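Local structure of NAD(P)-dependent oxidoreductase (Pseudomonas putida, 7A3W) at residues I68-I73 / K94-M99; D106-A111 / D169-T174; S271-A276 / L284-L289. The protein is an NADPH-binding imine reductase that serves as a multifunctional biocatalyst for conjugate reduction and reductive amination. All coordinates share one frame; numbering follows the deposited sequence.

Contact 1: residues I68-I73 / K94-M99; sequences IIICMI and KTIVNM. With NDP (NADPH dihydro-nicotinamide-adenine-dinucleotide phosphate), chain F.
I68, I69 and I70 pair in parallel with I96, V97 and N98, as neighbouring strands of a Rossmann sheet do, and the bonds of I68 and I70 run to T95, V97 and M99. I68 N donates to T95 O at 2.8 Å, and V97 N returns a nearly straight bond (173°) to I68 O. Two residues on, I70 N meets V97 O, and M99 N reaches I70 O at 2.9 Å in a more bent bond (148°) beyond the end of strand 95-98. On one face I96 CD1 presses on I68 CB at 3.5 Å, a tight carbon pair. On the face that carries I69, the M99 side chain, CG anti to its carbonyl carbon and extended beyond, brings SD to I69 CG2 at 3.9 Å. The strand end opens into the cofactor site: C71 SG lies 3.6 Å from O4D of NADPH, and I73 O accepts from the cofactor's O3D at 2.7 Å, while I73 N makes a weak bond to O4B. The amide of N98 is held by Y121 and S100. Helix 75-83, the crossover between the two strands, covers I70; helix 18-29 touches I69 and M99; strand 10-14 flanks 67-70, and strand 120-126 flanks 95-98.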
loop_
_atom_site.group_PDB
_atom_site.type_symbol
_atom_site.label_atom_id
_atom_site.label_comp_id
_atom_site.label_asym_id
_atom_site.label_seq_id
_atom_site.Cartn_x
_atom_site.Cartn_y
_atom_site.Cartn_z
ATOM N N ILE B 68 28.579 -17.247 5.215
ATOM C CA ILE B 68 29.008 -16.251 4.205
ATOM C C ILE B 68 27.757 -15.533 3.690
ATOM O O ILE B 68 26.968 -16.145 2.932
ATOM C CB ILE B 68 29.746 -16.926 3.043
ATOM C CG1 ILE B 68 30.790 -17.971 3.456
ATOM C CG2 ILE B 68 30.301 -15.842 2.128
ATOM C CD1 ILE B 68 31.822 -17.499 4.465
ATOM N N ILE B 69 27.607 -14.258 4.025
ATOM C CA ILE B 69 26.408 -13.447 3.659
ATOM C C ILE B 69 26.785 -12.569 2.470
ATOM O O ILE B 69 27.787 -11.863 2.557
ATOM C CB ILE B 69 25.915 -12.624 4.852
ATOM C CG1 ILE B 69 25.445 -13.541 5.983
ATOM C CG2 ILE B 69 24.841 -11.648 4.409
ATOM C CD1 ILE B 69 25.351 -12.838 7.311
ATOM N N ILE B 70 26.017 -12.643 1.397
ATOM C CA ILE B 70 26.293 -11.882 0.144
ATOM C C ILE B 70 25.281 -10.745 0.069
ATOM O O ILE B 70 24.080 -11.006 0.219
ATOM C CB ILE B 70 26.163 -12.777 -1.088
ATOM C CG1 ILE B 70 26.863 -14.122 -0.932
ATOM C CG2 ILE B 70 26.640 -12.016 -2.335
ATOM C CD1 ILE B 70 28.338 -14.024 -0.621
ATOM N N CYS B 71 25.729 -9.524 -0.130
ATOM C CA CYS B 71 24.831 -8.359 -0.297
ATOM C C CYS B 71 25.442 -7.403 -1.313
ATOM O O CYS B 71 25.780 -6.260 -0.976
ATOM C CB CYS B 71 24.556 -7.665 1.026
ATOM S SG CYS B 71 23.087 -6.624 0.906
ATOM N N MET B 72 25.596 -7.890 -2.521
ATOM C CA MET B 72 26.117 -7.092 -3.650
ATOM C C MET B 72 24.915 -6.564 -4.440
ATOM O O MET B 72 23.769 -6.881 -4.127
ATOM C CB MET B 72 27.017 -7.943 -4.547
ATOM C CG MET B 72 28.326 -8.329 -3.903
ATOM S SD MET B 72 29.064 -9.790 -4.688
ATOM C CE MET B 72 29.968 -10.438 -3.291
ATOM N N ILE B 73 25.163 -5.725 -5.439
ATOM C CA ILE B 73 24.068 -5.019 -6.135
ATOM C C ILE B 73 23.073 -6.060 -6.674
ATOM O O ILE B 73 21.860 -5.817 -6.637
ATOM C CB ILE B 73 24.607 -4.079 -7.230
ATOM C CG1 ILE B 73 23.470 -3.237 -7.816
ATOM C CG2 ILE B 73 25.393 -4.865 -8.284
ATOM C CD1 ILE B 73 22.643 -2.532 -6.763
ATOM N N LYS B 94 30.303 -24.914 4.888
ATOM C CA LYS B 94 30.049 -23.455 4.784
ATOM C C LYS B 94 28.660 -23.214 4.193
ATOM O O LYS B 94 28.298 -23.875 3.188
ATOM C CB LYS B 94 31.089 -22.753 3.912
ATOM C CG LYS B 94 32.535 -22.843 4.358
ATOM C CD LYS B 94 33.453 -22.036 3.450
ATOM C CE LYS B 94 34.924 -22.137 3.769
ATOM N NZ LYS B 94 35.229 -21.730 5.165
ATOM N N THR B 95 27.936 -22.248 4.746
ATOM C CA THR B 95 26.595 -21.843 4.279
ATOM C C THR B 95 26.734 -20.484 3.609
ATOM O O THR B 95 27.173 -19.533 4.263
ATOM C CB THR B 95 25.574 -21.812 5.411
ATOM O OG1 THR B 95 25.471 -23.164 5.847
ATOM C CG2 THR B 95 24.219 -21.289 4.999
ATOM N N ILE B 96 26.418 -20.442 2.331
ATOM C CA ILE B 96 26.287 -19.176 1.571
ATOM C C ILE B 96 24.829 -18.713 1.665
ATOM O O ILE B 96 23.954 -19.471 1.281
ATOM C CB ILE B 96 26.715 -19.404 0.116
ATOM C CG1 ILE B 96 28.202 -19.739 0.033
ATOM C CG2 ILE B 96 26.348 -18.211 -0.739
ATOM C CD1 ILE B 96 29.076 -18.535 0.048
ATOM N N VAL B 97 24.607 -17.485 2.131
ATOM C CA VAL B 97 23.281 -16.821 2.209
ATOM C C VAL B 97 23.330 -15.612 1.288
ATOM O O VAL B 97 24.013 -14.657 1.601
ATOM C CB VAL B 97 22.903 -16.408 3.633
ATOM C CG1 VAL B 97 21.503 -15.824 3.667
ATOM C CG2 VAL B 97 22.991 -17.588 4.586
ATOM N N ASN B 98 22.610 -15.693 0.175
ATOM C CA ASN B 98 22.632 -14.652 -0.867
ATOM C C ASN B 98 21.444 -13.711 -0.662
ATOM O O ASN B 98 20.310 -14.089 -1.033
ATOM C CB ASN B 98 22.612 -15.366 -2.205
ATOM C CG ASN B 98 22.726 -14.426 -3.371
ATOM O OD1 ASN B 98 22.775 -13.208 -3.193
ATOM N ND2 ASN B 98 22.686 -15.018 -4.562
ATOM N N MET B 99 21.681 -12.516 -0.096
ATOM C CA MET B 99 20.654 -11.481 0.161
ATOM C C MET B 99 20.612 -10.413 -0.937
ATOM O O MET B 99 19.932 -9.367 -0.748
ATOM C CB MET B 99 20.932 -10.821 1.517
ATOM C CG MET B 99 20.764 -11.794 2.636
ATOM S SD MET B 99 21.052 -10.951 4.178
ATOM C CE MET B 99 20.880 -12.325 5.319
HETATM P PA NDP F . 24.701 -0.302 -2.999
HETATM O O1A NDP F . 24.869 0.581 -1.797
HETATM O O2A NDP F . 24.673 0.256 -4.403
HETATM O O5B NDP F . 25.869 -1.394 -2.919
HETATM C C5B NDP F . 26.136 -2.254 -4.042
HETATM C C4B NDP F . 27.221 -3.205 -3.611
HETATM O O4B NDP F . 27.521 -4.126 -4.700
HETATM C C3B NDP F . 28.557 -2.554 -3.229
HETATM O O3B NDP F . 29.172 -3.368 -2.257
HETATM C C2B NDP F . 29.283 -2.592 -4.564
HETATM O O2B NDP F . 30.714 -2.534 -4.530
HETATM C C1B NDP F . 28.894 -4.000 -4.991
HETATM N N9A NDP F . 29.116 -4.249 -6.401
HETATM C C8A NDP F . 28.542 -3.647 -7.489
HETATM N N7A NDP F . 28.990 -4.120 -8.627
HETATM C C5A NDP F . 29.876 -5.122 -8.259
HETATM C C6A NDP F . 30.682 -6.005 -9.000
HETATM N N6A NDP F . 30.707 -6.056 -10.337
HETATM N N1A NDP F . 31.454 -6.868 -8.308
HETATM C C2A NDP F . 31.437 -6.833 -6.968
HETATM N N3A NDP F . 30.741 -6.040 -6.164
HETATM C C4A NDP F . 29.972 -5.200 -6.884
HETATM O O3 NDP F . 23.446 -1.279 -2.876
HETATM P PN NDP F . 22.673 -1.700 -1.524
HETATM O O1N NDP F . 21.654 -0.644 -1.315
HETATM O O2N NDP F . 23.654 -1.959 -0.420
HETATM O O5D NDP F . 21.918 -3.005 -2.021
HETATM C C5D NDP F . 22.539 -4.306 -2.086
HETATM C C4D NDP F . 21.472 -5.326 -2.391
HETATM O O4D NDP F . 20.513 -5.384 -1.299
HETATM C C3D NDP F . 20.653 -5.076 -3.671
HETATM O O3D NDP F . 20.526 -6.292 -4.395
HETATM C C2D NDP F . 19.350 -4.514 -3.132
HETATM O O2D NDP F . 18.278 -4.725 -4.040
HETATM C C1D NDP F . 19.211 -5.236 -1.790
HETATM N N1N NDP F . 18.431 -4.472 -0.767
HETATM C C2N NDP F . 18.779 -3.204 -0.358
HETATM C C3N NDP F . 17.954 -2.453 0.455
HETATM C C7N NDP F . 18.296 -1.074 0.913
HETATM O O7N NDP F . 17.432 -0.448 1.526
HETATM N N7N NDP F . 19.495 -0.555 0.710
HETATM C C4N NDP F . 16.705 -3.057 0.965
HETATM C C5N NDP F . 16.447 -4.397 0.502
HETATM C C6N NDP F . 17.322 -5.073 -0.214
HETATM P P2B NDP F . 31.369 -1.056 -4.488
HETATM O O1X NDP F . 30.675 -0.293 -5.614
HETATM O O2X NDP F . 31.218 -0.492 -3.092
HETATM O O3X NDP F . 32.798 -1.429 -4.821
#

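Contact 2: residues D106-A111 / D169-T174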
loop_
_atom_site.group_PDB
_atom_site.type_symbol
_atom_site.label_atom_id
_atom_site.label_comp_id
_atom_site.label_asym_id
_atom_site.label_seq_id
_atom_site.Cartn_x
_atom_site.Cartn_y
_atom_site.Cartn_z
ATOM N N ASP B 106 19.374 -16.782 -12.018
ATOM C CA ASP B 106 20.607 -16.492 -11.250
ATOM C C ASP B 106 20.691 -17.458 -10.071
ATOM O O ASP B 106 21.774 -17.998 -9.826
ATOM C CB ASP B 106 20.647 -15.079 -10.660
ATOM C CG ASP B 106 20.751 -13.941 -11.658
ATOM O OD1 ASP B 106 21.400 -14.125 -12.674
ATOM O OD2 ASP B 106 20.173 -12.863 -11.373
ATOM N N VAL B 107 19.588 -17.651 -9.356
ATOM C CA VAL B 107 19.567 -18.483 -8.117
ATOM C C VAL B 107 19.942 -19.907 -8.512
ATOM O O VAL B 107 20.750 -20.525 -7.830
ATOM C CB VAL B 107 18.187 -18.441 -7.448
ATOM C CG1 VAL B 107 18.075 -19.479 -6.347
ATOM C CG2 VAL B 107 17.856 -17.042 -6.961
ATOM N N GLU B 108 19.375 -20.396 -9.616
ATOM C CA GLU B 108 19.605 -21.787 -10.070
ATOM C C GLU B 108 21.094 -21.962 -10.389
ATOM O O GLU B 108 21.687 -22.960 -9.928
ATOM C CB GLU B 108 18.690 -22.144 -11.234
ATOM C CG GLU B 108 17.271 -22.417 -10.778
ATOM C CD GLU B 108 16.274 -22.893 -11.811
ATOM O OE1 GLU B 108 16.447 -22.571 -13.014
ATOM O OE2 GLU B 108 15.329 -23.594 -11.404
ATOM N N ARG B 109 21.688 -21.034 -11.146
ATOM C CA ARG B 109 23.128 -21.065 -11.519
ATOM C C ARG B 109 23.989 -21.029 -10.251
ATOM O O ARG B 109 24.930 -21.848 -10.141
ATOM C CB ARG B 109 23.463 -19.910 -12.462
ATOM C CG ARG B 109 22.892 -20.082 -13.862
ATOM C CD ARG B 109 23.468 -19.093 -14.854
ATOM N NE ARG B 109 23.020 -19.385 -16.207
ATOM N N ILE B 110 23.661 -20.141 -9.316
ATOM C CA ILE B 110 24.458 -19.963 -8.072
ATOM C C ILE B 110 24.357 -21.228 -7.225
ATOM O O ILE B 110 25.423 -21.713 -6.796
ATOM C CB ILE B 110 24.045 -18.704 -7.310
ATOM C CG1 ILE B 110 24.446 -17.463 -8.103
ATOM C CG2 ILE B 110 24.645 -18.690 -5.919
ATOM C CD1 ILE B 110 23.717 -16.208 -7.667
ATOM N N ALA B 111 23.158 -21.772 -7.039
ATOM C CA ALA B 111 22.956 -22.987 -6.209
ATOM C C ALA B 111 23.820 -24.136 -6.767
ATOM O O ALA B 111 24.402 -24.872 -5.970
ATOM C CB ALA B 111 21.497 -23.372 -6.149
ATOM N N ASP B 169 13.289 -25.204 -1.249
ATOM C CA ASP B 169 13.711 -24.953 -2.647
ATOM C C ASP B 169 14.481 -23.639 -2.669
ATOM O O ASP B 169 13.940 -22.601 -2.322
ATOM C CB ASP B 169 12.521 -24.933 -3.588
ATOM C CG ASP B 169 12.892 -24.887 -5.053
ATOM O OD1 ASP B 169 14.009 -24.457 -5.386
ATOM O OD2 ASP B 169 12.064 -25.357 -5.840
ATOM N N PRO B 170 15.767 -23.615 -3.060
ATOM C CA PRO B 170 16.499 -22.353 -3.142
ATOM C C PRO B 170 15.771 -21.288 -3.981
ATOM O O PRO B 170 15.918 -20.112 -3.681
ATOM C CB PRO B 170 17.841 -22.750 -3.783
ATOM C CG PRO B 170 17.661 -24.153 -4.294
ATOM C CD PRO B 170 16.591 -24.775 -3.432
ATOM N N THR B 171 14.966 -21.697 -4.972
ATOM C CA THR B 171 14.262 -20.762 -5.885
ATOM C C THR B 171 12.942 -20.264 -5.270
ATOM O O THR B 171 12.310 -19.435 -5.906
ATOM C CB THR B 171 13.987 -21.357 -7.273
ATOM O OG1 THR B 171 13.125 -22.488 -7.132
ATOM C CG2 THR B 171 15.245 -21.740 -8.018
ATOM N N ALA B 172 12.560 -20.669 -4.061
ATOM C CA ALA B 172 11.238 -20.308 -3.513
ATOM C C ALA B 172 11.236 -18.822 -3.134
ATOM O O ALA B 172 10.199 -18.149 -3.331
ATOM C CB ALA B 172 10.896 -21.183 -2.332
ATOM N N CYS B 173 12.356 -18.312 -2.608
ATOM C CA CYS B 173 12.408 -16.961 -2.007
ATOM C C CYS B 173 12.148 -15.902 -3.085
ATOM O O CYS B 173 11.309 -14.970 -2.849
ATOM C CB CYS B 173 13.738 -16.747 -1.289
ATOM S SG CYS B 173 13.946 -15.061 -0.685
ATOM N N THR B 174 12.847 -15.984 -4.209
ATOM C CA THR B 174 12.896 -14.893 -5.222
ATOM C C THR B 174 11.495 -14.493 -5.701
ATOM O O THR B 174 11.191 -13.303 -5.742
ATOM C CB THR B 174 13.870 -15.226 -6.359
ATOM O OG1 THR B 174 15.152 -14.952 -5.806
ATOM C CG2 THR B 174 13.676 -14.378 -7.597
#
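Where the Rossmann domain hands over to the long helix 173-200, V107 and E108 of helix 104-116 rest against P170, T171 and T174 of the incoming chain. No hydrogen bond crosses between the two segments, and the fit depends on how methyl groups are placed. V107 divides its two branches: with CG1 anti to the backbone N (chi1 169°), that methyl lies 3.5 Å from P170 O and 4.2 Å from P170 CB, while CG2 faces T174 OG1 at 3.6 Å, the two side chains running antiparallel alongside each other. T174 OG1 also has a weak bond to D123 on strand 120-126. One helical turn beyond V107, A111 CB touches the proline ring at CG, 4.3 Å away. An Asx turn shapes the start of the other segment, D169 to T171, with D169 OD1 accepting from T171 N at 3.0 Å. T171 OG1 adds a second bond to the same oxygen at 2.8 Å, and both donors come from one face of the carboxylate, well out of its plane. The hydroxyl gets there because it sits between the backbone N and the carbonyl carbon (chi1 62°), a rotation that also sends CG2 to the stem of E108, whose CG lies 3.5 Å from it. A glycine in place of T171 has neither hydroxyl nor methyl, so D169 OD1 is likely to be held by the backbone N alone and a gap to open beside E108 CG. S143 OG, on strand 140-144, bonds to both D169 O and C173 N and so ties the turn to the sheet; on the flank, Y121 of strand 120-126 packs against A111 and P170, and K75 of helix 75-83 against V107 and T174.

Contact 3: residues S271-A276 / L284-L289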
loop_
_atom_site.group_PDB
_atom_site.type_symbol
_atom_site.label_atom_id
_atom_site.label_comp_id
_atom_site.label_asym_id
_atom_site.label_seq_id
_atom_site.Cartn_x
_atom_site.Cartn_y
_atom_site.Cartn_z
ATOM N N SER B 271 -6.944 0.578 -15.450
ATOM C CA SER B 271 -6.742 -0.421 -16.531
ATOM C C SER B 271 -7.145 -1.805 -16.020
ATOM O O SER B 271 -7.747 -2.572 -16.779
ATOM C CB SER B 271 -5.325 -0.401 -17.078
ATOM O OG SER B 271 -4.415 -1.057 -16.206
ATOM N N TYR B 272 -6.859 -2.134 -14.758
ATOM C CA TYR B 272 -7.209 -3.451 -14.190
ATOM C C TYR B 272 -8.727 -3.520 -13.989
ATOM O O TYR B 272 -9.344 -4.567 -14.274
ATOM C CB TYR B 272 -6.432 -3.701 -12.905
ATOM C CG TYR B 272 -4.939 -3.797 -13.089
ATOM C CD1 TYR B 272 -4.378 -4.030 -14.333
ATOM C CD2 TYR B 272 -4.082 -3.724 -11.998
ATOM C CE1 TYR B 272 -3.013 -4.156 -14.499
ATOM C CE2 TYR B 272 -2.709 -3.862 -12.148
ATOM C CZ TYR B 272 -2.172 -4.072 -13.410
ATOM O OH TYR B 272 -0.827 -4.207 -13.619
ATOM N N CYS B 273 -9.325 -2.433 -13.506
ATOM C CA CYS B 273 -10.793 -2.297 -13.415
ATOM C C CYS B 273 -11.423 -2.552 -14.782
ATOM O O CYS B 273 -12.393 -3.300 -14.839
ATOM C CB CYS B 273 -11.196 -0.928 -12.911
ATOM S SG CYS B 273 -10.870 -0.738 -11.137
ATOM N N ARG B 274 -10.886 -1.936 -15.833
ATOM C CA ARG B 274 -11.478 -2.036 -17.194
ATOM C C ARG B 274 -11.305 -3.464 -17.716
ATOM O O ARG B 274 -12.250 -3.983 -18.314
ATOM C CB ARG B 274 -10.914 -0.939 -18.095
ATOM C CG ARG B 274 -11.439 0.440 -17.721
ATOM C CD ARG B 274 -11.081 1.488 -18.743
ATOM N NE ARG B 274 -10.915 2.793 -18.120
ATOM C CZ ARG B 274 -11.901 3.518 -17.622
ATOM N NH1 ARG B 274 -13.146 3.072 -17.658
ATOM N NH2 ARG B 274 -11.640 4.704 -17.105
ATOM N N MET B 275 -10.184 -4.111 -17.435
ATOM C CA MET B 275 -9.994 -5.566 -17.698
ATOM C C MET B 275 -11.178 -6.340 -17.124
ATOM O O MET B 275 -11.741 -7.167 -17.835
ATOM C CB MET B 275 -8.741 -6.122 -17.027
ATOM C CG MET B 275 -7.507 -6.105 -17.872
ATOM S SD MET B 275 -6.092 -6.613 -16.853
ATOM C CE MET B 275 -4.884 -5.570 -17.659
ATOM N N ALA B 276 -11.519 -6.098 -15.856
ATOM C CA ALA B 276 -12.603 -6.807 -15.155
ATOM C C ALA B 276 -13.949 -6.492 -15.816
ATOM O O ALA B 276 -14.730 -7.440 -16.058
ATOM C CB ALA B 276 -12.575 -6.476 -13.682
ATOM N N LEU B 284 -19.419 -7.209 -9.879
ATOM C CA LEU B 284 -18.752 -8.060 -8.860
ATOM C C LEU B 284 -17.882 -7.217 -7.941
ATOM O O LEU B 284 -17.558 -6.071 -8.281
ATOM C CB LEU B 284 -17.889 -9.126 -9.542
ATOM C CG LEU B 284 -18.632 -10.069 -10.492
ATOM C CD1 LEU B 284 -17.682 -11.130 -11.018
ATOM C CD2 LEU B 284 -19.839 -10.698 -9.817
ATOM N N ASP B 285 -17.493 -7.821 -6.817
ATOM C CA ASP B 285 -16.513 -7.271 -5.854
ATOM C C ASP B 285 -15.198 -6.949 -6.574
ATOM O O ASP B 285 -14.840 -7.616 -7.573
ATOM C CB ASP B 285 -16.252 -8.261 -4.725
ATOM C CG ASP B 285 -15.499 -7.659 -3.551
ATOM O OD1 ASP B 285 -16.166 -7.038 -2.692
ATOM O OD2 ASP B 285 -14.252 -7.815 -3.511
ATOM N N ILE B 286 -14.474 -5.978 -6.039
ATOM C CA ILE B 286 -13.180 -5.501 -6.591
ATOM C C ILE B 286 -12.150 -6.635 -6.555
ATOM O O ILE B 286 -11.252 -6.595 -7.390
ATOM C CB ILE B 286 -12.705 -4.227 -5.855
ATOM C CG1 ILE B 286 -11.600 -3.515 -6.648
ATOM C CG2 ILE B 286 -12.309 -4.511 -4.403
ATOM C CD1 ILE B 286 -12.098 -2.870 -7.905
ATOM N N ALA B 287 -12.290 -7.619 -5.668
ATOM C CA ALA B 287 -11.384 -8.790 -5.625
ATOM C C ALA B 287 -11.376 -9.505 -6.990
ATOM O O ALA B 287 -10.363 -10.103 -7.321
ATOM C CB ALA B 287 -11.752 -9.708 -4.487
ATOM N N SER B 288 -12.442 -9.407 -7.783
ATOM C CA SER B 288 -12.554 -10.083 -9.104
ATOM C C SER B 288 -11.435 -9.613 -10.048
ATOM O O SER B 288 -11.209 -10.284 -11.057
ATOM C CB SER B 288 -13.917 -9.861 -9.699
ATOM O OG SER B 288 -14.105 -8.505 -10.065
ATOM N N LEU B 289 -10.791 -8.474 -9.771
ATOM C CA LEU B 289 -9.673 -7.988 -10.623
ATOM C C LEU B 289 -8.567 -9.057 -10.674
ATOM O O LEU B 289 -7.947 -9.189 -11.719
ATOM C CB LEU B 289 -9.104 -6.683 -10.075
ATOM C CG LEU B 289 -9.633 -5.402 -10.705
ATOM C CD1 LEU B 289 -11.150 -5.327 -10.648
ATOM C CD2 LEU B 289 -9.009 -4.214 -10.004
#
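L289 reaches across to Y272, C273 and A276 on one side of helix 264-278, and nearly all of the contact is apolar. CD1 lies against A276 CB at 3.5 Å, and CD2 of the same leucine sits 3.9 Å from Y272 CB and 4.1 Å from C273 SG. The branch point, L289 CG, faces the backbone at Y272 O, 3.7 Å away. The side chain has chi1 -96°, away from a staggered position, and with it both methyls meet the helix. I286 adds CD1 to the same side of the sulfur, 4.1 Å from C273 SG.

Polar bonds stay within the loop. D285 OD2 accepts from A287 N at 2.9 Å, an Asx turn, and D285 O is gripped twice, by S288 N and by S288 OG, the hydroxyl at 2.7 Å and nearly in line with the carbonyl. These bonds fix the bend from which L289 leads into helix 289-293.

Contacts with the second subunit form a third group. The phenol of Y272 leads away from the loop, and its OH bonds to E193 and to the backbone N of A264 of the second subunit; I286 and L289 pack on Y129 and L192 of that same chain.

With no hydrogen bond between them, the two segments are matched by shape and hydrophobic burial, in a patch of which Y272, I286 and L289 also meet the second subunit.

Contacts 1 and 2 are neighbours, their centres 12 Å apart: strand 95-98 leads into helix 104-116, and N98 packs on I110. Contact 1 lies within the buried sheet and is written in backbone hydrogen bonds, ending at the cofactor. Contact 2 is only partly buried; it fastens the next helix to the start of helix 173-200 by methyl packing, beside a polar turn within 169-174. Contact 3, its centre about 40 Å from that of contact 1, is buried too, yet it belongs to the C-terminal helical domain, where side chains do the joining and the second subunit shares the surface. Neither contact 2 nor contact 3 has a hydrogen bond between its segments, unlike contact 1.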